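Local coordinates for protein SxtG (Microseira wollei, PDB 6U1R) that acts as an amidinotransferase in the saxitoxin biosynthetic pathway of a cyanobacterium, probably passing an amidino group through a cysteine-bound intermediate, at residues 113-118 with 130-135. Numbering follows the deposited sequence.
With FMT (formic acid), chain C.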
ATOM      1  N   VAL A 113      17.847  -5.999   8.831  1.00 27.72           N
ATOM      2  CA  VAL A 113      18.259  -5.176   7.704  1.00 26.67           C
ATOM      3  C   VAL A 113      18.862  -3.908   8.303  1.00 24.95           C
ATOM      4  O   VAL A 113      19.082  -3.844   9.518  1.00 24.38           O
ATOM      5  CB  VAL A 113      17.068  -4.896   6.769  1.00 25.24           C
ATOM      6  CG1 VAL A 113      16.598  -6.189   6.102  1.00 25.17           C
ATOM      7  CG2 VAL A 113      15.901  -4.289   7.546  1.00 24.78           C
ATOM      8  N   ASP A 114      19.137  -2.896   7.476  1.00 25.33           N
ATOM      9  CA  ASP A 114      19.818  -1.678   7.935  1.00 25.78           C
ATOM     10  C   ASP A 114      18.828  -0.704   8.578  1.00 22.45           C
ATOM     11  O   ASP A 114      18.474   0.342   8.013  1.00 22.99           O
ATOM     12  CB  ASP A 114      20.520  -0.974   6.779  1.00 27.69           C
ATOM     13  CG  ASP A 114      21.705  -1.745   6.234  1.00 37.03           C
ATOM     14  OD1 ASP A 114      22.224  -2.653   6.926  1.00 34.93           O
ATOM     15  OD2 ASP A 114      22.129  -1.400   5.106  1.00 33.65           O
ATOM     16  N   PHE A 115      18.442  -0.988   9.820  1.00 20.58           N
ATOM     17  CA  PHE A 115      17.588  -0.031  10.519  1.00 16.96           C
ATOM     18  C   PHE A 115      18.323   1.258  10.858  1.00 17.79           C
ATOM     19  O   PHE A 115      17.672   2.287  11.086  1.00 15.38           O
ATOM     20  CB  PHE A 115      16.991  -0.671  11.782  1.00 17.32           C
ATOM     21  CG  PHE A 115      16.057  -1.791  11.472  1.00 17.96           C
ATOM     22  CD1 PHE A 115      14.799  -1.526  10.935  1.00 17.92           C
ATOM     23  CD2 PHE A 115      16.440  -3.106  11.665  1.00 20.49           C
ATOM     24  CE1 PHE A 115      13.940  -2.558  10.600  1.00 18.13           C
ATOM     25  CE2 PHE A 115      15.572  -4.143  11.332  1.00 20.04           C
ATOM     26  CZ  PHE A 115      14.336  -3.861  10.792  1.00 19.34           C
ATOM     27  N   PHE A 116      19.658   1.240  10.898  1.00 17.18           N
ATOM     28  CA  PHE A 116      20.385   2.471  11.195  1.00 18.83           C
ATOM     29  C   PHE A 116      20.270   3.504  10.076  1.00 18.49           C
ATOM     30  O   PHE A 116      20.522   4.683  10.320  1.00 19.66           O
ATOM     31  CB  PHE A 116      21.863   2.165  11.469  1.00 21.02           C
ATOM     32  CG  PHE A 116      22.609   1.663  10.272  1.00 22.42           C
ATOM     33  CD1 PHE A 116      23.025   2.535   9.268  1.00 25.09           C
ATOM     34  CD2 PHE A 116      22.907   0.317  10.139  1.00 26.60           C
ATOM     35  CE1 PHE A 116      23.712   2.061   8.155  1.00 25.16           C
ATOM     36  CE2 PHE A 116      23.594  -0.158   9.030  1.00 28.36           C
ATOM     37  CZ  PHE A 116      23.996   0.715   8.042  1.00 28.49           C
ATOM     38  N   ALA A 117      19.930   3.098   8.859  1.00 20.03           N
ATOM     39  CA  ALA A 117      19.988   4.026   7.734  1.00 17.70           C
ATOM     40  C   ALA A 117      18.890   5.087   7.819  1.00 20.03           C
ATOM     41  O   ALA A 117      17.741   4.801   8.178  1.00 17.83           O
ATOM     42  CB  ALA A 117      19.884   3.259   6.424  1.00 20.31           C
ATOM     43  N   SER A 118      19.259   6.327   7.491  1.00 19.10           N
ATOM     44  CA  SER A 118      18.294   7.415   7.359  1.00 18.57           C
ATOM     45  C   SER A 118      17.469   7.245   6.078  1.00 16.19           C
ATOM     46  O   SER A 118      17.835   6.502   5.160  1.00 17.38           O
ATOM     47  CB  SER A 118      19.010   8.768   7.332  1.00 19.88           C
ATOM     48  OG  SER A 118      19.832   8.858   6.181  1.00 19.77           O
ATOM     49  N   PHE A 130      13.256   1.782  12.972  1.00 14.96           N
ATOM     50  CA  PHE A 130      13.041   1.261  14.320  1.00 14.44           C
ATOM     51  C   PHE A 130      13.701  -0.106  14.383  1.00 15.60           C
ATOM     52  O   PHE A 130      14.929  -0.188  14.589  1.00 14.76           O
ATOM     53  CB  PHE A 130      11.530   1.266  14.647  1.00 14.11           C
ATOM     54  CG  PHE A 130      11.156   0.646  16.002  1.00 15.70           C
ATOM     55  CD1 PHE A 130      11.915   0.883  17.137  1.00 15.75           C
ATOM     56  CD2 PHE A 130      10.017  -0.155  16.125  1.00 15.85           C
ATOM     57  CE1 PHE A 130      11.572   0.322  18.371  1.00 16.23           C
ATOM     58  CE2 PHE A 130       9.647  -0.714  17.376  1.00 15.43           C
ATOM     59  CZ  PHE A 130      10.426  -0.477  18.489  1.00 17.18           C
ATOM     60  N   CYS A 131      12.979  -1.198  14.131  1.00 15.52           N
ATOM     61  CA  CYS A 131      13.514  -2.559  14.237  1.00 15.64           C
ATOM     62  C   CYS A 131      12.451  -3.526  13.712  1.00 16.48           C
ATOM     63  O   CYS A 131      11.340  -3.125  13.335  1.00 14.31           O
ATOM     64  CB  CYS A 131      13.922  -2.893  15.685  1.00 14.38           C
ATOM     65  SG  CYS A 131      12.579  -3.077  16.868  1.00 13.96           S
ATOM     66  N   ALA A 132      12.787  -4.814  13.704  1.00 14.62           N
ATOM     67  CA  ALA A 132      11.851  -5.847  13.271  1.00 13.90           C
ATOM     68  C   ALA A 132      11.465  -6.771  14.425  1.00 13.38           C
ATOM     69  O   ALA A 132      11.225  -7.964  14.231  1.00 14.76           O
ATOM     70  CB  ALA A 132      12.431  -6.650  12.107  1.00 15.45           C
ATOM     71  N   ALA A 133      11.349  -6.215  15.631  1.00 14.20           N
ATOM     72  CA  ALA A 133      10.983  -6.995  16.804  1.00 13.15           C
ATOM     73  C   ALA A 133       9.487  -7.300  16.864  1.00 14.65           C
ATOM     74  O   ALA A 133       9.094  -8.280  17.510  1.00 15.41           O
ATOM     75  CB  ALA A 133      11.420  -6.257  18.080  1.00 15.09           C
ATOM     76  N   ASN A 134       8.641  -6.526  16.180  1.00 15.22           N
ATOM     77  CA  ASN A 134       7.187  -6.606  16.353  1.00 13.94           C
ATOM     78  C   ASN A 134       6.484  -6.820  15.014  1.00 14.08           C
ATOM     79  O   ASN A 134       5.829  -5.907  14.501  1.00 14.30           O
ATOM     80  CB  ASN A 134       6.650  -5.327  16.999  1.00 14.64           C
ATOM     81  CG  ASN A 134       7.236  -5.048  18.374  1.00 17.13           C
ATOM     82  OD1 ASN A 134       6.753  -5.570  19.368  1.00 22.30           O
ATOM     83  ND2 ASN A 134       8.253  -4.209  18.439  1.00 16.58           N
ATOM     84  N   PRO A 135       6.567  -8.025  14.436  1.00 13.46           N
ATOM     85  CA  PRO A 135       5.802  -8.298  13.204  1.00 14.51           C
ATOM     86  C   PRO A 135       4.311  -7.983  13.322  1.00 13.34           C
ATOM     87  O   PRO A 135       3.669  -7.606  12.321  1.00 13.19           O
ATOM     88  CB  PRO A 135       6.014  -9.805  12.967  1.00 15.52           C
ATOM     89  CG  PRO A 135       7.042 -10.246  13.913  1.00 15.13           C
ATOM     90  CD  PRO A 135       7.227  -9.222  14.976  1.00 15.16           C
TER
HETATM   91  C   FMT C 401      18.034  -3.010   3.588  1.00 24.62           C
HETATM   92  O1  FMT C 401      17.670  -4.105   3.172  1.00 31.43           O
HETATM   93  O2  FMT C 401      18.918  -2.963   4.431  1.00 33.82           O
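Phe115 lays its ring over the backbone of Cys131; segments 113-118 and 130-135 share no hydrogen bond, although the backbone of Phe115 is bonded to Gly129 just before the second. Its CB starts beside the carbonyl of Phe130, 3.5 Å from Phe130 O. With CG anti to the carbonyl carbon (chi1 -65°), the ring swings across residues 130-132. Cys131 CA sits over the middle of one face, 3.5 Å from the centroid and 6° off the normal, a CH-pi contact. Farther out, CE1 meets Cys131 C, and the tip, CZ, reaches 3.4 Å from Ala132 N and 3.6 Å from Ala132 CB. The opposite face takes Val113 CG2 toward its rim. A flat ring can lie along a backbone, and the small Ala132 admits its tip closely. The CB of Cys131 points away from Phe115; its SG lies 3.6 Å above the Phe130 ring plane and accepts a hydrogen bond from Ala133 N. Phe130 lies near, not against, His264 and Asp215, predicted active-site residues, and Asn134 touches Cys368, the predicted amidino-cysteine. The contact thus relies on dispersion and weak CH-pi attraction, burying an aromatic ring behind a loop bordering the probable catalytic centre.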